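Local coordinates for uncharacterized ATP-binding protein MJ1010 (Methanocaldococcus jannaschii DSM 2661, PDB 3BJO), which is of unknown function but probably binds ATP, the crystallised part being a C-terminal domain related to helix-turn-helix folds, at residues Ser17-Phe22 and Trp96-Arg101; Tyr28-Val33 and Ile39-Lys44; Leu51-Phe54 and Glu59-Val62; Ile78-Pro83 and Lys89-Leu94. All blocks are in the same frame, centred on the assembly; numbering follows the deposited sequence.

Interaction 1 (Ser17-Phe22 and Trp96-Arg101); sequences SKLKDF and WNAIKR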
loop_
_atom_site.group_PDB
_atom_site.type_symbol
_atom_site.label_atom_id
_atom_site.label_comp_id
_atom_site.label_asym_id
_atom_site.label_seq_id
_atom_site.Cartn_x
_atom_site.Cartn_y
_atom_site.Cartn_z
ATOM N N SER A 17 -7.726 1.517 -10.021
ATOM C CA SER A 17 -7.172 2.595 -10.822
ATOM C C SER A 17 -6.265 3.445 -9.963
ATOM O O SER A 17 -5.204 3.864 -10.405
ATOM C CB SER A 17 -8.269 3.518 -11.396
ATOM O OG SER A 17 -9.246 2.728 -12.035
ATOM N N LYS A 18 -6.684 3.711 -8.738
ATOM C CA LYS A 18 -5.893 4.536 -7.844
ATOM C C LYS A 18 -4.545 3.892 -7.511
ATOM O O LYS A 18 -3.507 4.549 -7.490
ATOM C CB LYS A 18 -6.682 4.835 -6.557
ATOM C CG LYS A 18 -7.604 6.041 -6.711
ATOM C CD LYS A 18 -8.550 6.245 -5.506
ATOM C CE LYS A 18 -9.538 7.363 -5.881
ATOM N NZ LYS A 18 -10.857 7.388 -5.129
ATOM N N LEU A 19 -4.559 2.609 -7.201
ATOM C CA LEU A 19 -3.328 1.949 -6.844
ATOM C C LEU A 19 -2.387 1.909 -8.090
ATOM O O LEU A 19 -1.204 2.132 -7.988
ATOM C CB LEU A 19 -3.627 0.529 -6.359
ATOM C CG LEU A 19 -2.327 -0.155 -5.964
ATOM C CD1 LEU A 19 -1.694 0.558 -4.736
ATOM C CD2 LEU A 19 -2.594 -1.687 -5.727
ATOM N N LYS A 20 -2.936 1.632 -9.257
ATOM C CA LYS A 20 -2.174 1.612 -10.523
ATOM C C LYS A 20 -1.494 2.950 -10.814
ATOM O O LYS A 20 -0.345 2.981 -11.284
ATOM C CB LYS A 20 -3.093 1.276 -11.715
ATOM C CG LYS A 20 -3.307 -0.204 -11.899
ATOM C CD LYS A 20 -4.136 -0.443 -13.166
ATOM C CE LYS A 20 -4.124 -1.890 -13.657
ATOM N NZ LYS A 20 -5.106 -2.000 -14.796
ATOM N N ASP A 21 -2.239 4.037 -10.568
ATOM C CA ASP A 21 -1.703 5.377 -10.695
ATOM C C ASP A 21 -0.578 5.613 -9.671
ATOM O O ASP A 21 0.470 6.139 -10.021
ATOM C CB ASP A 21 -2.802 6.425 -10.480
ATOM C CG ASP A 21 -3.708 6.621 -11.724
ATOM O OD1 ASP A 21 -3.629 5.851 -12.721
ATOM O OD2 ASP A 21 -4.529 7.576 -11.705
ATOM N N PHE A 22 -0.823 5.252 -8.409
ATOM C CA PHE A 22 0.200 5.340 -7.353
ATOM C C PHE A 22 1.495 4.669 -7.807
ATOM O O PHE A 22 2.607 5.211 -7.641
ATOM C CB PHE A 22 -0.302 4.662 -6.042
ATOM C CG PHE A 22 0.796 4.423 -5.004
ATOM C CD1 PHE A 22 1.308 5.479 -4.242
ATOM C CD2 PHE A 22 1.324 3.170 -4.826
ATOM C CE1 PHE A 22 2.282 5.265 -3.307
ATOM C CE2 PHE A 22 2.355 2.931 -3.896
ATOM C CZ PHE A 22 2.814 3.989 -3.121
ATOM N N TRP A 96 -6.726 -3.700 -0.090
ATOM C CA TRP A 96 -6.305 -5.115 -0.143
ATOM C C TRP A 96 -6.620 -5.793 -1.467
ATOM O O TRP A 96 -5.751 -6.427 -2.102
ATOM C CB TRP A 96 -6.913 -5.919 1.017
ATOM C CG TRP A 96 -6.219 -7.233 1.283
ATOM C CD1 TRP A 96 -4.861 -7.484 1.274
ATOM C CD2 TRP A 96 -6.848 -8.471 1.620
ATOM N NE1 TRP A 96 -4.615 -8.816 1.575
ATOM C CE2 TRP A 96 -5.809 -9.443 1.791
ATOM C CE3 TRP A 96 -8.190 -8.861 1.796
ATOM C CZ2 TRP A 96 -6.073 -10.783 2.147
ATOM C CZ3 TRP A 96 -8.454 -10.197 2.116
ATOM C CH2 TRP A 96 -7.400 -11.142 2.289
ATOM N N ASN A 97 -7.888 -5.694 -1.873
ATOM C CA ASN A 97 -8.299 -6.284 -3.120
ATOM C C ASN A 97 -7.441 -5.747 -4.276
ATOM O O ASN A 97 -7.016 -6.496 -5.142
ATOM C CB ASN A 97 -9.770 -5.989 -3.401
ATOM C CG ASN A 97 -10.221 -6.597 -4.717
ATOM O OD1 ASN A 97 -10.277 -7.831 -4.858
ATOM N ND2 ASN A 97 -10.448 -5.729 -5.726
ATOM N N ALA A 98 -7.217 -4.436 -4.314
ATOM C CA ALA A 98 -6.429 -3.852 -5.400
ATOM C C ALA A 98 -4.998 -4.463 -5.438
ATOM O O ALA A 98 -4.487 -4.882 -6.496
ATOM C CB ALA A 98 -6.417 -2.343 -5.230
ATOM N N ILE A 99 -4.339 -4.543 -4.286
ATOM C CA ILE A 99 -3.037 -5.197 -4.233
ATOM C C ILE A 99 -3.070 -6.622 -4.859
ATOM O O ILE A 99 -2.202 -7.006 -5.676
ATOM C CB ILE A 99 -2.496 -5.270 -2.769
ATOM C CG1 ILE A 99 -2.138 -3.873 -2.259
ATOM C CG2 ILE A 99 -1.287 -6.266 -2.651
ATOM C CD1 ILE A 99 -2.052 -3.802 -0.706
ATOM N N LYS A 100 -4.065 -7.406 -4.471
ATOM C CA LYS A 100 -4.198 -8.798 -4.927
ATOM C C LYS A 100 -4.505 -8.886 -6.441
ATOM O O LYS A 100 -4.147 -9.855 -7.102
ATOM C CB LYS A 100 -5.329 -9.501 -4.156
ATOM C CG LYS A 100 -5.117 -9.620 -2.623
ATOM C CD LYS A 100 -6.393 -10.119 -1.899
ATOM C CE LYS A 100 -6.456 -11.639 -1.841
ATOM N NZ LYS A 100 -7.384 -12.140 -0.767
ATOM N N ARG A 101 -5.198 -7.879 -6.960
ATOM C CA ARG A 101 -5.539 -7.839 -8.381
ATOM C C ARG A 101 -4.411 -7.286 -9.248
ATOM O O ARG A 101 -4.291 -7.651 -10.391
ATOM C CB ARG A 101 -6.788 -6.981 -8.599
ATOM C CG ARG A 101 -8.045 -7.760 -8.969
ATOM C CD ARG A 101 -8.675 -8.465 -7.804
ATOM N NE ARG A 101 -8.149 -9.814 -7.617
ATOM C CZ ARG A 101 -8.289 -10.550 -6.501
ATOM N NH1 ARG A 101 -7.755 -11.773 -6.451
ATOM N NH2 ARG A 101 -8.932 -10.070 -5.423
#
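On the helix whose Ala98 and Ile99 receive Leu19, the shortest polar bond inside the two segments is intrahelical: Arg101 NH2 donates to Asn97 OD1 at 2.7 Å. The acceptor lies almost exactly in the guanidinium plane, with an N-H...O angle of 155°, although NH2 sits tilted from the carbonyl plane of the amide. Lys100 CB rests on one guanidinium face toward its rim, so the group is steered by a bond at its edge and an alkyl carbon over its face. The same lysine reaches back one turn, placing CD 3.8 Å above the centre of the Trp96 ring system. Across the contact the chemistry turns apolar. Helix 3-24 here meets helix 93-102, the last helix of a domain assigned to the helix-turn-helix clan, and the two segments bury only 108 Å² between them. Leu19 carries its side of the contact alone. With CG anti to the backbone N (chi1 -179°), the chain runs out toward the partner helix, and CD2 does most of the touching. This methyl lies 3.6 Å from Ile99 N and 3.7 Å from Ala98 C, pressed against the peptide link itself, and it reaches Ala98 CB at 3.9 Å. Ile99 CG1 is a looser neighbour of Leu19 CD2 at 4.1 Å. The short alanine side chain lets the methyl come down to the backbone. Around this point Leu19 also packs on Val102 and Leu103, while Ala98 touches Glu15 and Ile16 of the long helix. Ile99 also packs on Leu51.

Interaction 2 (Tyr28-Val33 and Ile39-Lys44); sequences YIKPKV and IIEIRK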
loop_
_atom_site.group_PDB
_atom_site.type_symbol
_atom_site.label_atom_id
_atom_site.label_comp_id
_atom_site.label_asym_id
_atom_site.label_seq_id
_atom_site.Cartn_x
_atom_site.Cartn_y
_atom_site.Cartn_z
ATOM N N TYR A 28 9.510 6.865 -12.652
ATOM C CA TYR A 28 10.620 7.811 -12.886
ATOM C C TYR A 28 10.941 8.633 -11.640
ATOM O O TYR A 28 11.557 9.665 -11.735
ATOM C CB TYR A 28 10.327 8.714 -14.117
ATOM C CG TYR A 28 9.912 7.850 -15.271
ATOM C CD1 TYR A 28 10.807 6.945 -15.845
ATOM C CD2 TYR A 28 8.605 7.855 -15.715
ATOM C CE1 TYR A 28 10.387 6.077 -16.887
ATOM C CE2 TYR A 28 8.183 7.021 -16.753
ATOM C CZ TYR A 28 9.049 6.110 -17.305
ATOM O OH TYR A 28 8.573 5.265 -18.300
ATOM N N ILE A 29 10.498 8.158 -10.485
ATOM C CA ILE A 29 10.650 8.875 -9.214
ATOM C C ILE A 29 11.138 7.898 -8.146
ATOM O O ILE A 29 10.585 6.770 -8.013
ATOM C CB ILE A 29 9.283 9.591 -8.802
ATOM C CG1 ILE A 29 9.042 10.813 -9.710
ATOM C CG2 ILE A 29 9.229 9.945 -7.283
ATOM C CD1 ILE A 29 7.585 11.400 -9.695
ATOM N N LYS A 30 12.190 8.289 -7.410
ATOM C CA LYS A 30 12.570 7.571 -6.191
ATOM C C LYS A 30 12.165 8.432 -4.998
ATOM O O LYS A 30 12.862 9.417 -4.682
ATOM C CB LYS A 30 14.069 7.327 -6.145
ATOM C CG LYS A 30 14.628 6.475 -7.245
ATOM C CD LYS A 30 16.166 6.495 -7.129
ATOM C CE LYS A 30 16.846 5.436 -8.012
ATOM N NZ LYS A 30 16.449 5.489 -9.468
ATOM N N PRO A 31 11.034 8.081 -4.324
ATOM C CA PRO A 31 10.575 8.978 -3.254
ATOM C C PRO A 31 11.659 9.206 -2.214
ATOM O O PRO A 31 12.437 8.290 -1.888
ATOM C CB PRO A 31 9.402 8.214 -2.619
ATOM C CG PRO A 31 8.888 7.298 -3.765
ATOM C CD PRO A 31 10.137 6.915 -4.508
ATOM N N LYS A 32 11.692 10.426 -1.705
ATOM C CA LYS A 32 12.524 10.766 -0.553
ATOM C C LYS A 32 11.597 10.859 0.650
ATOM O O LYS A 32 10.667 11.660 0.683
ATOM C CB LYS A 32 13.303 12.058 -0.825
ATOM C CG LYS A 32 14.594 11.822 -1.685
ATOM C CD LYS A 32 14.999 13.084 -2.486
ATOM C CE LYS A 32 15.849 12.704 -3.764
ATOM N NZ LYS A 32 15.278 11.532 -4.633
ATOM N N VAL A 33 11.805 9.962 1.601
ATOM C CA VAL A 33 10.979 9.816 2.806
ATOM C C VAL A 33 11.627 10.515 4.010
ATOM O O VAL A 33 12.783 10.254 4.355
ATOM C CB VAL A 33 10.818 8.289 3.156
ATOM C CG1 VAL A 33 9.705 8.083 4.172
ATOM C CG2 VAL A 33 10.545 7.455 1.885
ATOM N N ILE A 39 16.434 11.650 5.897
ATOM C CA ILE A 39 15.863 11.694 4.563
ATOM C C ILE A 39 16.337 10.470 3.779
ATOM O O ILE A 39 17.522 10.319 3.524
ATOM C CB ILE A 39 16.249 12.976 3.841
ATOM C CG1 ILE A 39 15.682 14.189 4.605
ATOM C CG2 ILE A 39 15.741 12.923 2.415
ATOM C CD1 ILE A 39 16.404 15.509 4.326
ATOM N N ILE A 40 15.407 9.605 3.410
ATOM C CA ILE A 40 15.768 8.299 2.861
ATOM C C ILE A 40 15.093 8.048 1.515
ATOM O O ILE A 40 13.852 8.148 1.360
ATOM C CB ILE A 40 15.451 7.138 3.854
ATOM C CG1 ILE A 40 16.320 7.245 5.125
ATOM C CG2 ILE A 40 15.696 5.778 3.156
ATOM C CD1 ILE A 40 15.794 6.434 6.329
ATOM N N GLU A 41 15.928 7.714 0.544
ATOM C CA GLU A 41 15.454 7.448 -0.789
ATOM C C GLU A 41 15.096 5.991 -0.885
ATOM O O GLU A 41 15.869 5.116 -0.444
ATOM C CB GLU A 41 16.565 7.761 -1.796
ATOM C CG GLU A 41 16.138 7.723 -3.244
ATOM C CD GLU A 41 17.281 8.113 -4.155
ATOM O OE1 GLU A 41 17.274 9.263 -4.658
ATOM O OE2 GLU A 41 18.196 7.275 -4.322
ATOM N N ILE A 42 13.921 5.733 -1.451
ATOM C CA ILE A 42 13.494 4.373 -1.740
ATOM C C ILE A 42 13.100 4.276 -3.200
ATOM O O ILE A 42 12.944 5.298 -3.871
ATOM C CB ILE A 42 12.263 3.927 -0.843
ATOM C CG1 ILE A 42 11.060 4.851 -1.049
ATOM C CG2 ILE A 42 12.666 3.878 0.652
ATOM C CD1 ILE A 42 9.864 4.487 -0.235
ATOM N N ARG A 43 12.885 3.032 -3.635
ATOM C CA ARG A 43 12.721 2.644 -5.032
ATOM C C ARG A 43 11.416 1.906 -5.212
ATOM O O ARG A 43 10.961 1.196 -4.310
ATOM C CB ARG A 43 13.832 1.644 -5.434
ATOM C CG ARG A 43 15.226 2.121 -5.307
ATOM C CD ARG A 43 16.184 1.075 -5.975
ATOM N NE ARG A 43 16.258 -0.134 -5.126
ATOM C CZ ARG A 43 16.255 -1.404 -5.556
ATOM N NH1 ARG A 43 16.154 -1.714 -6.852
ATOM N NH2 ARG A 43 16.329 -2.382 -4.667
ATOM N N LYS A 44 10.842 2.042 -6.403
ATOM C CA LYS A 44 9.647 1.285 -6.807
ATOM C C LYS A 44 9.767 -0.177 -6.424
ATOM O O LYS A 44 8.826 -0.756 -5.875
ATOM C CB LYS A 44 9.436 1.343 -8.305
ATOM C CG LYS A 44 8.004 0.883 -8.676
ATOM C CD LYS A 44 7.742 0.938 -10.159
ATOM C CE LYS A 44 6.308 0.484 -10.462
ATOM N NZ LYS A 44 6.011 0.525 -11.939
HETATM O O HOH W 1 11.795 4.162 -8.271
#
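Glu41 lies against Lys30 and Lys32 across the hairpin of strands 32-35 and 38-41, and its chain can be traced outward. CB merely approaches Pro31 O. CG, anti to the backbone N (chi1 -171°), comes to 3.6 Å from Lys30 CB, and CD lies equally near Lys30 CD. At the tip the two oxygens part company: OE2 faces the aliphatic Lys30 CD at 3.6 Å, whereas OE1 takes a salt bridge from Lys32 NZ at 3.0 Å through its anti lone pair. Lys32 runs beside Glu41 in the same direction, its last torsion bent, and NZ also makes a weak bond to Lys30 O. Beneath this pair the backbones are locked in antiparallel register: Val33 and Ile40 exchange both hydrogen bonds, the one from Val33 N to Ile40 O measuring 2.7 Å, and Ile42 N donates to Pro31 O at 165°. On the face of Val33 and Ile40, Val33 CG2 also meets Ile42 CD1, just past the strand, at 3.7 Å; Val33 touches Val71 and Ile42 touches Tyr72 of helix 67-75. A water further on joins Ile29 O to Lys44 N. The chemistry is thus divided, an exposed salt bridge at Lys32 and Glu41 against buried methyl packing of Val33 and Ile42.

Interaction 3 (Leu51-Phe54 and Glu59-Val62); sequences LKLF and EIEV. With FMT (formic acid), chain B.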
loop_
_atom_site.group_PDB
_atom_site.type_symbol
_atom_site.label_atom_id
_atom_site.label_comp_id
_atom_site.label_asym_id
_atom_site.label_seq_id
_atom_site.Cartn_x
_atom_site.Cartn_y
_atom_site.Cartn_z
ATOM N N LEU A 51 4.477 -4.542 -0.736
ATOM C CA LEU A 51 3.030 -4.695 -0.997
ATOM C C LEU A 51 2.688 -6.127 -1.407
ATOM O O LEU A 51 1.603 -6.630 -1.125
ATOM C CB LEU A 51 2.612 -3.717 -2.085
ATOM C CG LEU A 51 2.488 -2.268 -1.606
ATOM C CD1 LEU A 51 2.135 -1.314 -2.807
ATOM C CD2 LEU A 51 1.440 -2.103 -0.517
ATOM N N LYS A 52 3.623 -6.786 -2.087
ATOM C CA LYS A 52 3.358 -8.129 -2.551
ATOM C C LYS A 52 3.132 -9.044 -1.353
ATOM O O LYS A 52 2.452 -10.078 -1.452
ATOM C CB LYS A 52 4.487 -8.641 -3.455
ATOM C CG LYS A 52 4.196 -8.368 -4.940
ATOM C CD LYS A 52 5.422 -8.377 -5.870
ATOM C CE LYS A 52 6.172 -9.647 -5.907
ATOM N NZ LYS A 52 6.974 -9.814 -7.198
ATOM N N LEU A 53 3.659 -8.635 -0.205
ATOM C CA LEU A 53 3.541 -9.460 1.014
ATOM C C LEU A 53 2.061 -9.588 1.417
ATOM O O LEU A 53 1.641 -10.572 2.025
ATOM C CB LEU A 53 4.358 -8.865 2.168
ATOM C CG LEU A 53 5.889 -9.004 2.125
ATOM C CD1 LEU A 53 6.555 -8.238 3.316
ATOM C CD2 LEU A 53 6.350 -10.482 2.135
ATOM N N PHE A 54 1.280 -8.588 1.047
ATOM C CA PHE A 54 -0.121 -8.551 1.426
ATOM C C PHE A 54 -0.985 -9.381 0.469
ATOM O O PHE A 54 -2.206 -9.456 0.640
ATOM C CB PHE A 54 -0.596 -7.091 1.415
ATOM C CG PHE A 54 -0.020 -6.261 2.554
ATOM C CD1 PHE A 54 -0.698 -6.164 3.779
ATOM C CD2 PHE A 54 1.220 -5.635 2.426
ATOM C CE1 PHE A 54 -0.142 -5.423 4.872
ATOM C CE2 PHE A 54 1.769 -4.871 3.503
ATOM C CZ PHE A 54 1.077 -4.767 4.718
ATOM N N GLU A 59 -2.587 -8.990 7.286
ATOM C CA GLU A 59 -1.837 -8.289 8.313
ATOM C C GLU A 59 -0.375 -8.702 8.296
ATOM O O GLU A 59 -0.054 -9.884 8.461
ATOM C CB GLU A 59 -2.446 -8.561 9.697
ATOM C CG GLU A 59 -1.785 -7.766 10.826
ATOM C CD GLU A 59 -2.427 -8.014 12.209
ATOM O OE1 GLU A 59 -3.079 -9.077 12.417
ATOM O OE2 GLU A 59 -2.249 -7.145 13.102
ATOM N N ILE A 60 0.504 -7.719 8.107
ATOM C CA ILE A 60 1.944 -7.986 7.898
ATOM C C ILE A 60 2.861 -7.380 8.973
ATOM O O ILE A 60 2.725 -6.226 9.334
ATOM C CB ILE A 60 2.404 -7.537 6.491
ATOM C CG1 ILE A 60 1.707 -8.374 5.383
ATOM C CG2 ILE A 60 3.980 -7.632 6.317
ATOM C CD1 ILE A 60 2.012 -9.906 5.416
ATOM N N GLU A 61 3.810 -8.162 9.450
ATOM C CA GLU A 61 4.798 -7.670 10.437
ATOM C C GLU A 61 5.725 -6.578 9.906
ATOM O O GLU A 61 6.329 -6.733 8.821
ATOM C CB GLU A 61 5.607 -8.838 10.950
ATOM C CG GLU A 61 4.782 -9.739 11.901
ATOM C CD GLU A 61 5.415 -11.072 12.133
ATOM O OE1 GLU A 61 6.471 -11.343 11.553
ATOM O OE2 GLU A 61 4.858 -11.868 12.901
ATOM N N VAL A 62 5.853 -5.477 10.659
ATOM C CA VAL A 62 6.695 -4.368 10.196
ATOM C C VAL A 62 8.168 -4.804 10.014
ATOM O O VAL A 62 8.908 -4.183 9.265
ATOM C CB VAL A 62 6.662 -3.146 11.126
ATOM C CG1 VAL A 62 5.284 -2.559 11.197
ATOM C CG2 VAL A 62 7.188 -3.473 12.544
HETATM C C FMT B . 3.168 -11.758 9.224
HETATM O O1 FMT B . 3.851 -10.916 8.637
HETATM O O2 FMT B . 2.213 -11.489 9.942
#
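Ile60 packs on Leu53 and Phe54, fastening the short edge strand 60-61 to the segment 51-54. That strand is the third member of the antiparallel sheet completed by the hairpin 79-82/87-90, a helix-plus-sheet layout consistent with a winged-helix relative. Just before it, Glu59 turns away from the helix and places OE2 on Arg85 and Thr87. Ile60 then points inward and makes the whole contact. Its CG1 lies over the Phe54 ring centre, 3.5 Å from the centroid and 12° off the normal, a CH-pi contact on the face, while CB comes to 3.5 Å from CZ of that ring. With CG1 anti to the carbonyl carbon (chi1 -65°), the branch is laid across the ring, and CD1 goes on to 3.5 Å from Leu53 O. CG2, the other branch, meets Leu53 CD1 at 4.0 Å. A serine in place of Phe54 would probably leave Ile60 CG1 and CB without their aromatic floor and open a gap beneath them. Glu61 turns outward to a formic acid molecule, probably from the crystallisation liquor, which also bonds Lys64 NZ; Glu61 N donates to its O1 at 2.9 Å and a nearly linear 176°.

Interaction 4 (Ile78-Pro83 and Lys89-Leu94); sequences ILFLYP and KPQSFL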
loop_
_atom_site.group_PDB
_atom_site.type_symbol
_atom_site.label_atom_id
_atom_site.label_comp_id
_atom_site.label_asym_id
_atom_site.label_seq_id
_atom_site.Cartn_x
_atom_site.Cartn_y
_atom_site.Cartn_z
ATOM N N ILE A 78 -1.886 3.986 1.860
ATOM C CA ILE A 78 -2.011 2.628 1.346
ATOM C C ILE A 78 -2.181 1.664 2.513
ATOM O O ILE A 78 -2.944 0.705 2.420
ATOM C CB ILE A 78 -0.764 2.197 0.474
ATOM C CG1 ILE A 78 -0.428 3.251 -0.614
ATOM C CG2 ILE A 78 -0.988 0.815 -0.151
ATOM C CD1 ILE A 78 -1.530 3.537 -1.621
ATOM N N LEU A 79 -1.440 1.909 3.595
ATOM C CA LEU A 79 -1.360 0.992 4.735
ATOM C C LEU A 79 -1.667 1.750 6.021
ATOM O O LEU A 79 -1.494 2.955 6.064
ATOM C CB LEU A 79 0.069 0.444 4.806
ATOM C CG LEU A 79 0.445 -0.895 4.127
ATOM C CD1 LEU A 79 -0.381 -1.365 2.982
ATOM C CD2 LEU A 79 1.900 -0.964 3.801
ATOM N N PHE A 80 -2.133 1.035 7.056
ATOM C CA PHE A 80 -2.173 1.504 8.432
ATOM C C PHE A 80 -1.126 0.794 9.242
ATOM O O PHE A 80 -0.901 -0.386 9.024
ATOM C CB PHE A 80 -3.513 1.155 9.113
ATOM C CG PHE A 80 -4.623 2.102 8.813
ATOM C CD1 PHE A 80 -4.441 3.473 8.941
ATOM C CD2 PHE A 80 -5.881 1.608 8.416
ATOM C CE1 PHE A 80 -5.504 4.361 8.646
ATOM C CE2 PHE A 80 -6.964 2.472 8.137
ATOM C CZ PHE A 80 -6.779 3.852 8.239
ATOM N N LEU A 81 -0.546 1.508 10.211
ATOM C CA LEU A 81 0.460 0.972 11.140
ATOM C C LEU A 81 -0.128 0.780 12.538
ATOM O O LEU A 81 -0.823 1.666 13.036
ATOM C CB LEU A 81 1.649 1.933 11.242
ATOM C CG LEU A 81 2.833 1.599 12.175
ATOM C CD1 LEU A 81 3.510 0.254 11.783
ATOM C CD2 LEU A 81 3.844 2.732 12.135
ATOM N N TYR A 82 0.152 -0.380 13.144
ATOM C CA TYR A 82 -0.210 -0.689 14.537
ATOM C C TYR A 82 1.112 -0.907 15.264
ATOM O O TYR A 82 1.679 -2.000 15.219
ATOM C CB TYR A 82 -1.090 -1.933 14.602
ATOM C CG TYR A 82 -2.315 -1.755 13.744
ATOM C CD1 TYR A 82 -3.491 -1.175 14.257
ATOM C CD2 TYR A 82 -2.279 -2.095 12.398
ATOM C CE1 TYR A 82 -4.604 -0.969 13.412
ATOM C CE2 TYR A 82 -3.351 -1.896 11.580
ATOM C CZ TYR A 82 -4.508 -1.338 12.071
ATOM O OH TYR A 82 -5.544 -1.186 11.181
ATOM N N PRO A 83 1.662 0.170 15.850
ATOM C CA PRO A 83 3.037 0.147 16.370
ATOM C C PRO A 83 3.204 -0.844 17.512
ATOM O O PRO A 83 4.226 -1.529 17.574
ATOM C CB PRO A 83 3.251 1.587 16.860
ATOM C CG PRO A 83 2.257 2.397 16.040
ATOM C CD PRO A 83 1.051 1.500 16.001
ATOM N N LYS A 89 -1.556 -3.105 8.000
ATOM C CA LYS A 89 -2.671 -3.683 7.229
ATOM C C LYS A 89 -2.990 -2.697 6.120
ATOM O O LYS A 89 -2.689 -1.529 6.270
ATOM C CB LYS A 89 -3.940 -3.865 8.102
ATOM C CG LYS A 89 -3.856 -4.921 9.241
ATOM C CD LYS A 89 -5.197 -4.977 10.076
ATOM C CE LYS A 89 -5.122 -5.985 11.237
ATOM N NZ LYS A 89 -6.389 -5.972 12.090
ATOM N N PRO A 90 -3.638 -3.147 5.023
ATOM C CA PRO A 90 -4.134 -2.181 4.036
ATOM C C PRO A 90 -5.138 -1.212 4.674
ATOM O O PRO A 90 -5.780 -1.567 5.657
ATOM C CB PRO A 90 -4.835 -3.061 2.978
ATOM C CG PRO A 90 -4.219 -4.425 3.142
ATOM C CD PRO A 90 -3.943 -4.542 4.641
ATOM N N GLN A 91 -5.242 0.015 4.161
ATOM C CA GLN A 91 -6.110 1.002 4.825
ATOM C C GLN A 91 -7.560 0.690 4.670
ATOM O O GLN A 91 -8.371 1.235 5.395
ATOM C CB GLN A 91 -5.850 2.431 4.376
ATOM C CG GLN A 91 -4.678 3.010 5.087
ATOM C CD GLN A 91 -4.763 4.486 5.254
ATOM O OE1 GLN A 91 -5.797 5.100 4.926
ATOM N NE2 GLN A 91 -3.670 5.091 5.777
ATOM N N SER A 92 -7.888 -0.200 3.738
ATOM C CA SER A 92 -9.282 -0.689 3.582
ATOM C C SER A 92 -9.242 -1.991 2.825
ATOM O O SER A 92 -8.179 -2.357 2.318
ATOM C CB SER A 92 -10.168 0.338 2.866
ATOM O OG SER A 92 -9.981 0.266 1.477
ATOM N N PHE A 93 -10.363 -2.708 2.767
ATOM C CA PHE A 93 -10.396 -3.968 2.012
ATOM C C PHE A 93 -10.346 -3.686 0.504
ATOM O O PHE A 93 -10.009 -4.601 -0.291
ATOM C CB PHE A 93 -11.626 -4.839 2.325
ATOM C CG PHE A 93 -11.797 -5.195 3.792
ATOM C CD1 PHE A 93 -11.002 -6.186 4.404
ATOM C CD2 PHE A 93 -12.785 -4.548 4.569
ATOM C CE1 PHE A 93 -11.174 -6.532 5.758
ATOM C CE2 PHE A 93 -12.972 -4.903 5.954
ATOM C CZ PHE A 93 -12.155 -5.893 6.533
ATOM N N LEU A 94 -10.708 -2.461 0.103
ATOM C CA LEU A 94 -10.586 -2.040 -1.318
ATOM C C LEU A 94 -9.108 -1.991 -1.682
ATOM O O LEU A 94 -8.729 -2.414 -2.774
ATOM C CB LEU A 94 -11.196 -0.641 -1.572
ATOM C CG LEU A 94 -12.656 -0.349 -1.172
ATOM C CD1 LEU A 94 -13.035 1.151 -1.373
ATOM C CD2 LEU A 94 -13.622 -1.224 -2.018
#
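Gln91, Lys89 and Phe80 bury the largest areas where strands 79-82 and 87-90 pair as an antiparallel hairpin. With its CG anti to the carbonyl carbon (chi1 -81°), Gln91 is brought over a face of the Phe80 ring: CG stands 3.6 Å from the centroid, 2° off the normal, and the terminal amide continues across the ring with the two planes only 7° apart. The amide does double duty, since NE2 also donates to Leu79 O at 3.1 Å, arriving from above the carbonyl plane rather than on a lone pair. Gln91 N also bonds Ile78 O at 3.0 Å. Phe80 and Lys89 form the hydrogen-bonded pair, the shorter bond running from Phe80 N to Lys89 O at 2.7 Å. Beyond its backbone, Lys89 stretches out fully extended and crosses Tyr82 at about a right angle, CG 3.9 Å from CE2 of the tyrosine. An alanine at Gln91 is likely to uncover one face of Phe80 and deprive Leu79 O of its amide donor. Next along, Ser92 OG caps helix 93-102, with a weak bond from Leu94 N and a hydrogen bond from Val95 N. Backbone pairing therefore sets the register, while the Gln91 side chain lies on Phe80, its amide held there by the bond to Leu79 O.

Interactions 1 and 3 are buried and without polar bonds between their segments, made by side-chain carbons against side chains and backbone, whereas interactions 2 and 4 are hairpins, partly buried, ruled by backbone hydrogen bonds. The hairpins differ outwardly: interaction 2 carries a salt bridge, interaction 4 an amide stacked on a ring. Interactions 3 and 4 share one sheet and touch, for example at Val62 CG1 and Leu81 CD1, 3.4 Å apart. Interactions 1 and 4 both use helix 93-102, and Trp96 NE1 lies 2.7 Å from Phe54 O, a probable hydrogen bond joining interactions 1 and 3. Interaction 2 stands apart, its centre about 20 Å from that of interaction 4, on the opposite side of the chain's centre.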